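Local coordinates for Dps family protein (Staphylococcus aureus subsp. aureus, PDB 2D5K), which probably stores iron and protects DNA from oxidative damage as a dodecameric ferritin-like Dps protein of four-helix-bundle subunits, at residues N13-V16 and A17-V21; L99-D102 and F103-S107. One frame throughout, in Å; residues are numbered along the deposited sequence.

Interaction 1: N13-V16 and A17-V21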
loop_
_atom_site.group_PDB
_atom_site.type_symbol
_atom_site.label_atom_id
_atom_site.label_comp_id
_atom_site.label_asym_id
_atom_site.label_seq_id
_atom_site.Cartn_x
_atom_site.Cartn_y
_atom_site.Cartn_z
ATOM N N ASN B 13 25.103 -25.949 -9.385
ATOM C CA ASN B 13 24.110 -27.005 -9.565
ATOM C C ASN B 13 23.944 -27.852 -8.310
ATOM O O ASN B 13 22.852 -28.343 -8.032
ATOM C CB ASN B 13 24.464 -27.904 -10.756
ATOM C CG ASN B 13 23.832 -27.425 -12.047
ATOM O OD1 ASN B 13 22.705 -26.925 -12.046
ATOM N ND2 ASN B 13 24.548 -27.583 -13.156
ATOM N N GLN B 14 25.024 -28.021 -7.553
ATOM C CA GLN B 14 24.955 -28.792 -6.318
ATOM C C GLN B 14 23.916 -28.145 -5.406
ATOM O O GLN B 14 23.132 -28.839 -4.760
ATOM C CB GLN B 14 26.316 -28.822 -5.622
ATOM C CG GLN B 14 26.302 -29.439 -4.224
ATOM C CD GLN B 14 25.997 -30.931 -4.231
ATOM O OE1 GLN B 14 26.744 -31.727 -4.803
ATOM N NE2 GLN B 14 24.897 -31.314 -3.592
ATOM N N GLN B 15 23.905 -26.813 -5.360
ATOM C CA GLN B 15 22.941 -26.106 -4.526
ATOM C C GLN B 15 21.545 -26.110 -5.148
ATOM O O GLN B 15 20.551 -26.174 -4.431
ATOM C CB GLN B 15 23.393 -24.666 -4.265
ATOM C CG GLN B 15 24.684 -24.554 -3.454
ATOM C CD GLN B 15 24.667 -25.424 -2.209
ATOM O OE1 GLN B 15 23.679 -25.461 -1.475
ATOM N NE2 GLN B 15 25.768 -26.126 -1.963
ATOM N N VAL B 16 21.457 -26.037 -6.474
ATOM C CA VAL B 16 20.140 -26.068 -7.110
ATOM C C VAL B 16 19.497 -27.397 -6.725
ATOM O O VAL B 16 18.308 -27.458 -6.398
ATOM C CB VAL B 16 20.229 -25.978 -8.655
ATOM C CG1 VAL B 16 18.837 -26.143 -9.265
ATOM C CG2 VAL B 16 20.809 -24.636 -9.067
ATOM N N ALA B 17 20.304 -28.455 -6.746
ATOM C CA ALA B 17 19.844 -29.793 -6.388
ATOM C C ALA B 17 19.444 -29.856 -4.915
ATOM O O ALA B 17 18.348 -30.314 -4.588
ATOM C CB ALA B 17 20.935 -30.815 -6.677
ATOM N N ASN B 18 20.330 -29.397 -4.030
ATOM C CA ASN B 18 20.049 -29.399 -2.592
ATOM C C ASN B 18 18.739 -28.704 -2.250
ATOM O O ASN B 18 17.910 -29.240 -1.520
ATOM C CB ASN B 18 21.140 -28.667 -1.800
ATOM C CG ASN B 18 22.464 -29.396 -1.787
ATOM O OD1 ASN B 18 22.532 -30.610 -1.983
ATOM N ND2 ASN B 18 23.536 -28.651 -1.522
ATOM N N TRP B 19 18.563 -27.496 -2.772
ATOM C CA TRP B 19 17.379 -26.725 -2.454
ATOM C C TRP B 19 16.104 -27.168 -3.149
ATOM O O TRP B 19 15.007 -26.885 -2.670
ATOM C CB TRP B 19 17.670 -25.239 -2.670
ATOM C CG TRP B 19 18.695 -24.765 -1.669
ATOM C CD1 TRP B 19 20.051 -24.687 -1.846
ATOM C CD2 TRP B 19 18.451 -24.421 -0.299
ATOM N NE1 TRP B 19 20.665 -24.322 -0.667
ATOM C CE2 TRP B 19 19.705 -24.152 0.296
ATOM C CE3 TRP B 19 17.294 -24.318 0.484
ATOM C CZ2 TRP B 19 19.834 -23.784 1.640
ATOM C CZ3 TRP B 19 17.421 -23.952 1.823
ATOM C CH2 TRP B 19 18.686 -23.691 2.384
ATOM N N THR B 20 16.239 -27.876 -4.260
ATOM C CA THR B 20 15.053 -28.377 -4.937
ATOM C C THR B 20 14.532 -29.516 -4.057
ATOM O O THR B 20 13.333 -29.630 -3.818
ATOM C CB THR B 20 15.380 -28.900 -6.345
ATOM O OG1 THR B 20 15.786 -27.800 -7.175
ATOM C CG2 THR B 20 14.159 -29.562 -6.967
ATOM N N VAL B 21 15.441 -30.350 -3.560
ATOM C CA VAL B 21 15.040 -31.450 -2.688
ATOM C C VAL B 21 14.506 -30.882 -1.374
ATOM O O VAL B 21 13.472 -31.331 -0.870
ATOM C CB VAL B 21 16.215 -32.401 -2.389
ATOM C CG1 VAL B 21 15.773 -33.487 -1.420
ATOM C CG2 VAL B 21 16.715 -33.031 -3.684
#
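Ala17, Asn18, Trp19 and Thr20 each give their backbone N-H to the carbonyl four residues earlier, a run of alpha-helical bonds inside helix 5-32 of the ferritin-like four-helix bundle. Beside this backbone the side chains add their own i to i+3 and i to i+4 polar bonds. Gln14 has its chain bent at chi2 (67°), which carries the amide over the following turn until NE2 donates to Asn18 OD1 at 2.9 Å. The acceptor lies in the Gln14 amide plane, but the donor stands above the Asn18 carbonyl plane. The next residue, Gln15, brings OE1 to two donors: Asn18 ND2 at 3.2 Å, again from above the carbonyl plane, and the indole NE1 of Trp19 at 3.3 Å, a weak bond. The Gln15 amide is turned 56° from the indole plane, and the two side chains run alongside each other. The amides have further partners: Gln14 NE2 also donates to Gln80 O, Asn18 OD1 takes the N-H of Ile82, and Asn18 ND2 and Gln15 NE2 both donate to Gln109 OE1 on helix 92-120. Trp19, edge-to-face with Tyr55, packs against helices 38-65 and 123-147. Thr20 folds its hydroxyl back onto its own helix: with OG1 beside the backbone N (chi1 -67°), it donates to Val16 O at 2.7 Å, reaching that oxygen from the face opposite to Thr20 N.

Interaction 2: L99-D102 and F103-S107; sequences LSQD and FTNIS
Phe103 sits one turn beyond Leu99 on helix 92-120, its N-H bonded to Leu99 O at 2.8 Å and its ring carbon CD1 only 3.0 Å from that same oxygen. This is the tightly packed side of the helix within the ferritin-like bundle: Phe103 meets Phe143 edge-to-face, and Ile106 lays CG1 3.2 Å from Asp102 O, the oxygen that accepts its own N-H. Exposed Gln101 and partly exposed Thr104 and Asn105 form the looser side. Gln101 bends at chi2 (61°) to carry NE2 to Asn105 OD1 at 3.0 Å; the oxygen lies in the Gln101 amide plane, whereas the donor rises above the Asn105 carbonyl plane. Two waters link this side to more buried groups, one bridging Asn105 ND2 and Asp102 OD1, the other Thr104 OG1 and Ser100 OG. Both hydroxyls also bond to Asn140, and Asp102 OD2 forms a salt bridge with Lys25, which probably favours its ionised form. The helix packs on two others: helix 123-147 meets Phe103, Ser100 and Thr104, while helix 5-32 meets Leu99 and Ile106 and supplies Lys25; the loop at Ile82 and Val83 touches Asn105, Asp102 and Ile106.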
loop_
_atom_site.group_PDB
_atom_site.type_symbol
_atom_site.label_atom_id
_atom_site.label_comp_id
_atom_site.label_asym_id
_atom_site.label_seq_id
_atom_site.Cartn_x
_atom_site.Cartn_y
_atom_site.Cartn_z
ATOM N N LEU B 99 16.738 -30.577 9.806
ATOM C CA LEU B 99 16.977 -29.368 9.026
ATOM C C LEU B 99 18.273 -28.725 9.506
ATOM O O LEU B 99 19.057 -28.212 8.706
ATOM C CB LEU B 99 15.816 -28.383 9.181
ATOM C CG LEU B 99 14.513 -28.779 8.483
ATOM C CD1 LEU B 99 13.454 -27.724 8.763
ATOM C CD2 LEU B 99 14.752 -28.912 6.979
ATOM N N SER B 100 18.512 -28.757 10.813
ATOM C CA SER B 100 19.735 -28.171 11.338
ATOM C C SER B 100 20.943 -28.901 10.764
ATOM O O SER B 100 21.915 -28.269 10.345
ATOM C CB SER B 100 19.772 -28.237 12.866
ATOM O OG SER B 100 20.986 -27.681 13.348
ATOM N N GLN B 101 20.887 -30.231 10.738
ATOM C CA GLN B 101 21.995 -30.996 10.185
ATOM C C GLN B 101 22.152 -30.676 8.699
ATOM O O GLN B 101 23.271 -30.564 8.204
ATOM C CB GLN B 101 21.780 -32.499 10.371
ATOM C CG GLN B 101 22.992 -33.334 9.950
ATOM C CD GLN B 101 24.237 -33.012 10.763
ATOM O OE1 GLN B 101 24.245 -33.156 11.987
ATOM N NE2 GLN B 101 25.296 -32.574 10.087
ATOM N N ASP B 102 21.038 -30.530 7.986
ATOM C CA ASP B 102 21.111 -30.195 6.564
ATOM C C ASP B 102 21.782 -28.837 6.387
ATOM O O ASP B 102 22.659 -28.670 5.538
ATOM C CB ASP B 102 19.718 -30.134 5.924
ATOM C CG ASP B 102 19.131 -31.509 5.653
ATOM O OD1 ASP B 102 19.912 -32.463 5.448
ATOM O OD2 ASP B 102 17.889 -31.631 5.626
ATOM N N PHE B 103 21.360 -27.862 7.187
ATOM C CA PHE B 103 21.929 -26.525 7.084
ATOM C C PHE B 103 23.404 -26.499 7.453
ATOM O O PHE B 103 24.179 -25.736 6.876
ATOM C CB PHE B 103 21.113 -25.546 7.927
ATOM C CG PHE B 103 19.844 -25.087 7.246
ATOM C CD1 PHE B 103 19.009 -26.001 6.610
ATOM C CD2 PHE B 103 19.495 -23.741 7.227
ATOM C CE1 PHE B 103 17.845 -25.584 5.964
ATOM C CE2 PHE B 103 18.333 -23.312 6.585
ATOM C CZ PHE B 103 17.507 -24.236 5.951
ATOM N N THR B 104 23.800 -27.341 8.402
ATOM C CA THR B 104 25.205 -27.420 8.783
ATOM C C THR B 104 25.981 -27.976 7.587
ATOM O O THR B 104 27.055 -27.472 7.236
ATOM C CB THR B 104 25.406 -28.357 10.000
ATOM O OG1 THR B 104 24.895 -27.722 11.178
ATOM C CG2 THR B 104 26.891 -28.680 10.198
ATOM N N ASN B 105 25.433 -29.013 6.955
ATOM C CA ASN B 105 26.083 -29.626 5.801
ATOM C C ASN B 105 26.185 -28.665 4.624
ATOM O O ASN B 105 27.219 -28.589 3.958
ATOM C CB ASN B 105 25.331 -30.882 5.353
ATOM C CG ASN B 105 25.367 -31.987 6.391
ATOM O OD1 ASN B 105 26.228 -32.000 7.275
ATOM N ND2 ASN B 105 24.438 -32.930 6.280
ATOM N N ILE B 106 25.103 -27.941 4.362
ATOM C CA ILE B 106 25.080 -26.986 3.265
ATOM C C ILE B 106 26.062 -25.843 3.514
ATOM O O ILE B 106 26.788 -25.432 2.608
ATOM C CB ILE B 106 23.656 -26.423 3.071
ATOM C CG1 ILE B 106 22.745 -27.535 2.539
ATOM C CG2 ILE B 106 23.681 -25.219 2.118
ATOM C CD1 ILE B 106 21.259 -27.218 2.622
ATOM N N SER B 107 26.094 -25.329 4.740
ATOM C CA SER B 107 27.002 -24.231 5.044
ATOM C C SER B 107 28.448 -24.647 4.793
ATOM O O SER B 107 29.252 -23.854 4.305
ATOM C CB SER B 107 26.835 -23.773 6.494
ATOM O OG SER B 107 27.669 -22.654 6.756
HETATM O O HOH W 1 23.824 -29.325 13.058
HETATM O O HOH W 2 22.363 -32.689 4.233
#

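In the fold
Interactions 1 and 2 lie on different helices of one bundle, 5-32 and 92-120, with centres about 13 Å apart, and they meet in its interior. There the contact is packing: Trp19 CH2 approaches Phe103 CZ at 3.8 Å, and Gln15 OE1 lies beside Ile106 CG2. Both contacts are mostly buried and send nonpolar groups inward, and both use a glutamine-to-asparagine bond across one helical turn. They differ in what serves the polar ends. In 13-21 the amides are tied to other protein groups, including Gln109 further along helix 92-120. In 99-107 the equivalent pair is nearer the surface, with Gln101 exposed and Asn105 partly so, and water bridges Asn105 to the buried Asp102.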